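Local coordinates for DUF3829 domain-containing protein (Bacteroides thetaiotaomicron, PDB 3RH3) that is of unknown function but folds as an all-helical DUF3829-like protein, probably a lipoprotein in the intact cell, at residues 25-33 against 89-97; 225-236 against 253-261. All coordinates share one frame; numbering follows the deposited sequence. Where two conformers were deposited one is given.

Overall arrangement
From the N terminus, helix 10-32 runs into a short connection and helix 35-46, and after a disordered loop the chain returns as helix 79-111. Interaction 1 (25-33 with 89-97) closes this first excursion, setting the C-terminal end of the first helix beside the middle of helix 79-111, with helix 115-154 touching both. The chain then passes through helices 161-181 and 189-207 before interaction 2 (225-236 with 253-261) closes a much shorter loop, the hairpin of helices 216-240 and 247-257. The two loops follow in series, neither nested nor crossed. Their centres lie about 25 Å apart, interaction 1 within the DUF6845 region and interaction 2 within the DUF3829-like C-terminal region.

Interaction 1: residues 25-33 against 89-97; sequences SLAVLRHVA and YAGLFNVRT
Val32 and Leu29 pack on Leu92 and Phe93 where two nearly parallel helices of an all-helical bundle meet, the short axes of 25-32 and 89-97 being 12.2 Å apart and 16° from parallel. At that spacing it is side chains that bridge the gap, save where Arg96 reaches the Val32 carbonyl.

The apolar core is built from Val28, Leu29 and Val32 on one side and Tyr89, Leu92 and Phe93 on the other. Leu29 sends its CD2 branch to two partners, 3.7 Å from Tyr89 CE1 and 3.8 Å from Leu92 CD1. Val32 does the same with CG2, which lies between its own backbone N and carbonyl carbon, the position from which it meets both CD2 of Leu92 and CE1 of Phe93. The Phe93 ring meets Val28 CG1 at its edge, while one face lies against CD2 of its own neighbour Leu92. Leu92 thus touches the Phe93 ring as well as Leu29 and Val32, and it also touches Leu132 of helix 115-154. That helix also meets the first segment, where Phe140 touches Leu29.

Polar contacts close the two ends. Near Ser25, the Tyr89 hydroxyl reaches across so that Ser25 OG and Tyr89 OH form a hydrogen bond of 2.7 Å, with OG in the plane of the ring; Ser25 OG also bonds to Tyr21 O, which gives this buried hydroxyl two partners.

At the other end, Arg96 lies extended from CG to NE and lays its guanidinium against Val32, whose CB sits over one face. Here the helix is ending and the Val32 carbonyl accepts the arginine: Arg96 NE is 2.8 Å from Val32 O, a bent bond of 139° at the hydrogen, with the oxygen 19° out of the guanidinium plane.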
# COMPACT_ATOMS: atom_id res chain seq x y z
N SER A 25 -6.76 8.83 -4.00
CA SER A 25 -5.34 8.52 -3.85
C SER A 25 -5.11 7.05 -4.07
O SER A 25 -4.24 6.67 -4.84
CB SER A 25 -4.84 8.92 -2.46
OG SER A 25 -4.71 10.33 -2.39
N LEU A 26 -5.90 6.22 -3.38
CA LEU A 26 -5.86 4.76 -3.49
C LEU A 26 -6.08 4.35 -4.97
O LEU A 26 -5.30 3.55 -5.47
CB LEU A 26 -6.95 4.18 -2.56
CG LEU A 26 -7.03 2.68 -2.40
CD1 LEU A 26 -5.92 2.17 -1.49
CD2 LEU A 26 -8.39 2.28 -1.82
N ALA A 27 -7.06 4.97 -5.68
CA ALA A 27 -7.34 4.66 -7.09
C ALA A 27 -6.17 5.06 -8.01
O ALA A 27 -5.81 4.28 -8.87
CB ALA A 27 -8.61 5.37 -7.56
N VAL A 28 -5.60 6.27 -7.83
CA VAL A 28 -4.49 6.75 -8.67
C VAL A 28 -3.21 5.91 -8.40
O VAL A 28 -2.56 5.46 -9.34
CB VAL A 28 -4.26 8.27 -8.49
CG1 VAL A 28 -2.94 8.71 -9.12
CG2 VAL A 28 -5.42 9.07 -9.08
N LEU A 29 -2.88 5.71 -7.13
CA LEU A 29 -1.70 4.94 -6.72
C LEU A 29 -1.77 3.49 -7.16
O LEU A 29 -0.73 2.95 -7.54
CB LEU A 29 -1.48 5.03 -5.20
CG LEU A 29 -1.06 6.43 -4.72
CD1 LEU A 29 -0.84 6.45 -3.24
CD2 LEU A 29 0.15 6.95 -5.48
N ARG A 30 -2.97 2.87 -7.17
CA ARG A 30 -3.16 1.49 -7.65
C ARG A 30 -2.94 1.42 -9.17
O ARG A 30 -2.53 0.38 -9.67
CB ARG A 30 -4.54 0.93 -7.26
N HIS A 31 -3.17 2.53 -9.89
CA HIS A 31 -3.01 2.56 -11.34
C HIS A 31 -1.59 2.92 -11.78
O HIS A 31 -1.11 2.33 -12.75
CB HIS A 31 -4.02 3.55 -11.97
CG HIS A 31 -4.09 3.48 -13.47
ND1 HIS A 31 -3.62 4.53 -14.26
CD2 HIS A 31 -4.58 2.51 -14.27
CE1 HIS A 31 -3.84 4.16 -15.52
NE2 HIS A 31 -4.42 2.95 -15.58
N VAL A 32 -0.92 3.89 -11.12
CA VAL A 32 0.39 4.37 -11.57
C VAL A 32 1.58 3.73 -10.81
O VAL A 32 2.68 3.69 -11.36
CB VAL A 32 0.49 5.92 -11.53
CG1 VAL A 32 -0.66 6.57 -12.28
CG2 VAL A 32 0.58 6.46 -10.10
N ALA A 33 1.39 3.27 -9.58
CA ALA A 33 2.49 2.71 -8.79
C ALA A 33 2.19 1.30 -8.36
O ALA A 33 2.47 0.92 -7.22
CB ALA A 33 2.75 3.59 -7.56
N TYR A 89 3.80 13.21 -4.05
CA TYR A 89 3.20 12.88 -5.34
C TYR A 89 4.10 13.36 -6.47
O TYR A 89 4.18 12.69 -7.49
CB TYR A 89 1.82 13.52 -5.48
CG TYR A 89 0.69 12.61 -5.05
CD1 TYR A 89 0.45 11.41 -5.72
CD2 TYR A 89 -0.17 12.97 -4.02
CE1 TYR A 89 -0.61 10.59 -5.36
CE2 TYR A 89 -1.21 12.13 -3.63
CZ TYR A 89 -1.44 10.96 -4.31
OH TYR A 89 -2.49 10.15 -3.97
N ALA A 90 4.79 14.51 -6.28
CA ALA A 90 5.71 15.01 -7.29
C ALA A 90 6.89 14.04 -7.41
O ALA A 90 7.25 13.66 -8.51
CB ALA A 90 6.19 16.42 -6.93
N GLY A 91 7.42 13.60 -6.27
CA GLY A 91 8.51 12.65 -6.23
C GLY A 91 8.08 11.36 -6.89
O GLY A 91 8.76 10.85 -7.80
N LEU A 92 6.92 10.85 -6.48
CA LEU A 92 6.39 9.61 -7.05
C LEU A 92 6.39 9.66 -8.61
O LEU A 92 7.04 8.82 -9.22
CB LEU A 92 5.00 9.31 -6.51
CG LEU A 92 4.40 7.99 -6.96
CD1 LEU A 92 3.94 7.18 -5.78
CD2 LEU A 92 3.28 8.21 -7.95
N PHE A 93 5.71 10.67 -9.22
CA PHE A 93 5.60 10.81 -10.68
C PHE A 93 6.96 11.03 -11.37
O PHE A 93 7.15 10.52 -12.48
CB PHE A 93 4.61 11.92 -11.06
CG PHE A 93 3.17 11.53 -10.77
CD1 PHE A 93 2.56 10.48 -11.44
CD2 PHE A 93 2.43 12.22 -9.81
CE1 PHE A 93 1.25 10.10 -11.14
CE2 PHE A 93 1.12 11.84 -9.51
CZ PHE A 93 0.54 10.79 -10.17
N ASN A 94 7.89 11.73 -10.70
CA ASN A 94 9.24 11.99 -11.21
C ASN A 94 10.02 10.66 -11.31
O ASN A 94 10.59 10.35 -12.36
CB ASN A 94 9.96 13.01 -10.30
CG ASN A 94 11.47 13.15 -10.45
OD1 ASN A 94 12.20 13.13 -9.45
ND2 ASN A 94 11.96 13.33 -11.67
N VAL A 95 10.03 9.86 -10.23
CA VAL A 95 10.77 8.59 -10.24
C VAL A 95 10.05 7.58 -11.19
O VAL A 95 10.74 6.82 -11.86
CB VAL A 95 11.10 7.98 -8.85
CG1 VAL A 95 11.93 8.95 -8.01
CG2 VAL A 95 9.86 7.54 -8.10
N ARG A 96 8.71 7.67 -11.35
CA ARG A 96 7.97 6.80 -12.27
C ARG A 96 8.36 7.09 -13.72
O ARG A 96 8.57 6.15 -14.49
CB ARG A 96 6.46 6.97 -12.10
CG ARG A 96 5.66 6.01 -12.94
CD ARG A 96 4.18 6.24 -12.76
NE ARG A 96 3.40 5.26 -13.51
CZ ARG A 96 2.93 5.47 -14.73
NH1 ARG A 96 3.14 6.63 -15.34
NH2 ARG A 96 2.23 4.53 -15.35
N THR A 97 8.47 8.38 -14.08
CA THR A 97 8.86 8.82 -15.42
C THR A 97 10.28 8.34 -15.72
O THR A 97 10.48 7.77 -16.79
CB THR A 97 8.70 10.34 -15.57
OG1 THR A 97 7.33 10.67 -15.33
CG2 THR A 97 9.10 10.84 -16.94

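Interaction 2: residues 225-236 against 253-261; sequences FLSTVKSFMNDM and MSEAYEYGL
Tyr257 is the knob of this contact: its ring drops into a hole lined by Thr228, Ser231, Phe232 and Asp235 on the facing helix.

Aromatic contacts fix the ring. Phe232 CB lies over the centre of the Tyr257 ring, 3.8 Å from the centroid, and the edge of the Phe232 ring points at the same ring in an edge-to-face pair, planes at 86°. Ala256 CB, from the residue before, lies toward the rim of the opposite face. Thr228 CG2 abuts the edge of the tyrosine, while Thr228 OG1 turns back to bond Ser224 O.

The hydroxyl makes the one hydrogen bond across the contact. Tyr257 OH donates to Asp235 OD2 at 2.7 Å, coming down from above the carboxylate, 69° out of its plane, with OD2 near the plane of the tyrosine ring. Such donation would probably stabilise the ionised form of the aspartate.

Apolar side chains fill either end. Leu261, beyond the helix, splits its branches: CD1 is 3.7 Å from Phe232 CB, and CD2 sits among Phe225, Val229 and Thr228. CD2 lies over one face of the Phe225 ring, offset toward the rim in a CH-pi contact, 4.0 Å from the centroid. Phe225 also reaches Met167 and Ser171 of helix 161-181. At the opposite end two selenomethionines meet at about a right angle, Met236 CE 3.7 Å from Met253 SE, and that selenium approaches the Phe232 ring obliquely in a Met-aromatic contact.

The axes of 225-236 and 253-257 come within 11.1 Å and run at 174°, an antiparallel alpha-hairpin of helices 216-240 and 247-257, packed by a knob-into-hole tyrosine and leading through Gly260 and Leu261 to the C terminus.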
# COMPACT_ATOMS: atom_id res chain seq x y z
N PHE A 225 -12.80 -11.96 9.21
CA PHE A 225 -11.75 -10.98 8.92
C PHE A 225 -10.53 -11.26 9.78
O PHE A 225 -9.42 -11.30 9.25
CB PHE A 225 -12.23 -9.52 9.11
CG PHE A 225 -11.18 -8.47 8.78
CD1 PHE A 225 -10.25 -8.06 9.73
CD2 PHE A 225 -11.15 -7.87 7.52
CE1 PHE A 225 -9.27 -7.12 9.41
CE2 PHE A 225 -10.18 -6.92 7.21
CZ PHE A 225 -9.23 -6.57 8.15
N LEU A 226 -10.73 -11.45 11.09
CA LEU A 226 -9.63 -11.75 12.04
C LEU A 226 -8.87 -13.02 11.65
O LEU A 226 -7.64 -13.02 11.64
CB LEU A 226 -10.15 -11.85 13.50
CG LEU A 226 -10.84 -10.61 14.05
CD1 LEU A 226 -11.31 -10.82 15.47
CD2 LEU A 226 -9.92 -9.42 14.01
N SER A 227 -9.60 -14.07 11.28
CA SER A 227 -9.06 -15.35 10.83
C SER A 227 -8.20 -15.17 9.55
O SER A 227 -7.13 -15.76 9.46
CB SER A 227 -10.19 -16.35 10.60
OG SER A 227 -9.79 -17.45 9.80
N THR A 228 -8.66 -14.33 8.60
CA THR A 228 -7.96 -14.00 7.34
C THR A 228 -6.69 -13.21 7.63
O THR A 228 -5.71 -13.36 6.90
CB THR A 228 -8.90 -13.18 6.42
OG1 THR A 228 -10.15 -13.88 6.31
CG2 THR A 228 -8.32 -12.95 5.02
N VAL A 229 -6.70 -12.37 8.66
CA VAL A 229 -5.50 -11.61 9.03
C VAL A 229 -4.43 -12.62 9.53
O VAL A 229 -3.28 -12.56 9.07
CB VAL A 229 -5.80 -10.51 10.07
CG1 VAL A 229 -4.51 -9.98 10.69
CG2 VAL A 229 -6.59 -9.36 9.44
N LYS A 230 -4.81 -13.56 10.43
CA LYS A 230 -3.87 -14.58 10.95
C LYS A 230 -3.33 -15.43 9.81
O LYS A 230 -2.16 -15.72 9.80
CB LYS A 230 -4.51 -15.48 12.02
CG LYS A 230 -5.06 -14.75 13.23
CD LYS A 230 -6.09 -15.58 14.00
CE LYS A 230 -7.06 -14.69 14.74
NZ LYS A 230 -8.26 -15.41 15.22
N SER A 231 -4.17 -15.76 8.80
CA SER A 231 -3.74 -16.55 7.64
C SER A 231 -2.74 -15.77 6.83
O SER A 231 -1.74 -16.33 6.39
CB SER A 231 -4.93 -16.93 6.76
OG SER A 231 -5.57 -18.00 7.41
N PHE A 232 -3.01 -14.48 6.65
CA PHE A 232 -2.12 -13.57 5.92
C PHE A 232 -0.78 -13.53 6.62
O PHE A 232 0.26 -13.62 5.98
CB PHE A 232 -2.72 -12.14 5.78
CG PHE A 232 -1.68 -11.16 5.32
CD1 PHE A 232 -1.27 -11.14 3.99
CD2 PHE A 232 -0.99 -10.37 6.23
CE1 PHE A 232 -0.23 -10.29 3.57
CE2 PHE A 232 0.06 -9.53 5.81
CZ PHE A 232 0.43 -9.50 4.48
N MSE A 233 -0.82 -13.38 7.91
CA MSE A 233 0.37 -13.31 8.76
C MSE A 233 1.24 -14.59 8.69
O MSE A 233 2.46 -14.47 8.66
CB MSE A 233 -0.03 -13.01 10.21
CG MSE A 233 -0.38 -11.53 10.39
SE MSE A 233 -0.89 -11.09 12.20
CE MSE A 233 0.74 -10.61 12.87
N ASN A 234 0.60 -15.77 8.61
CA ASN A 234 1.30 -17.04 8.47
C ASN A 234 1.97 -17.12 7.10
O ASN A 234 3.13 -17.54 7.01
CB ASN A 234 0.34 -18.22 8.68
CG ASN A 234 -0.14 -18.36 10.12
OD1 ASN A 234 0.53 -17.97 11.07
ND2 ASN A 234 -1.30 -18.95 10.30
N ASP A 235 1.24 -16.70 6.06
CA ASP A 235 1.73 -16.70 4.68
C ASP A 235 2.87 -15.68 4.52
O ASP A 235 3.88 -16.00 3.90
CB ASP A 235 0.59 -16.40 3.69
CG ASP A 235 -0.52 -17.45 3.61
OD1 ASP A 235 -0.48 -18.45 4.39
OD2 ASP A 235 -1.42 -17.30 2.74
N MSE A 236 2.73 -14.49 5.11
CA MSE A 236 3.75 -13.44 5.01
C MSE A 236 4.99 -13.84 5.82
O MSE A 236 6.09 -13.65 5.31
CB MSE A 236 3.22 -12.04 5.40
CG MSE A 236 4.25 -10.92 5.26
SE MSE A 236 5.18 -10.87 3.50
CE MSE A 236 3.74 -9.97 2.44
N MSE A 253 -0.19 -14.41 -2.62
CA MSE A 253 -0.71 -13.63 -1.52
C MSE A 253 -1.59 -12.48 -1.99
O MSE A 253 -2.55 -12.15 -1.30
CB MSE A 253 0.45 -13.09 -0.68
CG MSE A 253 1.08 -14.16 0.22
SE MSE A 253 2.33 -13.26 1.42
CE MSE A 253 3.73 -12.94 -0.04
N SER A 254 -1.26 -11.85 -3.13
CA SER A 254 -2.09 -10.72 -3.60
C SER A 254 -3.45 -11.23 -4.05
O SER A 254 -4.45 -10.61 -3.73
CB SER A 254 -1.39 -9.90 -4.69
OG SER A 254 -1.34 -10.58 -5.92
N GLU A 255 -3.50 -12.40 -4.65
CA GLU A 255 -4.75 -13.04 -5.08
C GLU A 255 -5.58 -13.51 -3.89
O GLU A 255 -6.78 -13.26 -3.86
CB GLU A 255 -4.49 -14.21 -6.02
CG GLU A 255 -3.99 -13.79 -7.39
CD GLU A 255 -3.57 -14.93 -8.30
OE1 GLU A 255 -3.95 -16.09 -8.01
OE2 GLU A 255 -2.87 -14.67 -9.30
N ALA A 256 -4.92 -14.12 -2.87
CA ALA A 256 -5.58 -14.68 -1.69
C ALA A 256 -6.18 -13.63 -0.76
O ALA A 256 -7.14 -13.94 -0.05
CB ALA A 256 -4.60 -15.54 -0.91
N TYR A 257 -5.62 -12.42 -0.72
CA TYR A 257 -6.04 -11.43 0.27
C TYR A 257 -6.62 -10.13 -0.29
O TYR A 257 -7.16 -9.34 0.48
CB TYR A 257 -4.85 -11.13 1.20
CG TYR A 257 -4.46 -12.40 1.93
CD1 TYR A 257 -5.30 -12.97 2.88
CD2 TYR A 257 -3.29 -13.08 1.61
CE1 TYR A 257 -5.00 -14.20 3.47
CE2 TYR A 257 -2.95 -14.28 2.24
CZ TYR A 257 -3.83 -14.85 3.14
OH TYR A 257 -3.53 -16.04 3.76
N GLU A 258 -6.60 -9.95 -1.61
CA GLU A 258 -7.17 -8.81 -2.34
C GLU A 258 -8.58 -8.44 -1.84
O GLU A 258 -8.83 -7.30 -1.48
CB GLU A 258 -7.25 -9.21 -3.86
CG GLU A 258 -7.27 -8.06 -4.85
CD GLU A 258 -7.16 -8.42 -6.32
OE1 GLU A 258 -6.68 -9.54 -6.64
OE2 GLU A 258 -7.52 -7.56 -7.16
N TYR A 259 -9.51 -9.39 -1.84
CA TYR A 259 -10.91 -9.14 -1.51
C TYR A 259 -11.22 -9.26 -0.02
O TYR A 259 -12.07 -8.52 0.47
CB TYR A 259 -11.83 -10.03 -2.36
CG TYR A 259 -11.71 -9.66 -3.82
CD1 TYR A 259 -12.37 -8.54 -4.33
CD2 TYR A 259 -10.85 -10.36 -4.67
CE1 TYR A 259 -12.19 -8.14 -5.66
CE2 TYR A 259 -10.65 -9.95 -5.99
CZ TYR A 259 -11.32 -8.84 -6.48
OH TYR A 259 -11.11 -8.41 -7.77
N GLY A 260 -10.53 -10.15 0.68
CA GLY A 260 -10.72 -10.33 2.11
C GLY A 260 -10.13 -9.22 2.95
O GLY A 260 -10.72 -8.85 3.97
N LEU A 261 -8.96 -8.69 2.56
CA LEU A 261 -8.35 -7.63 3.36
C LEU A 261 -8.28 -6.31 2.58
O LEU A 261 -7.34 -5.53 2.75
CB LEU A 261 -6.96 -8.08 3.86
CG LEU A 261 -6.94 -9.43 4.64
CD1 LEU A 261 -5.55 -9.91 4.89
CD2 LEU A 261 -7.73 -9.35 5.96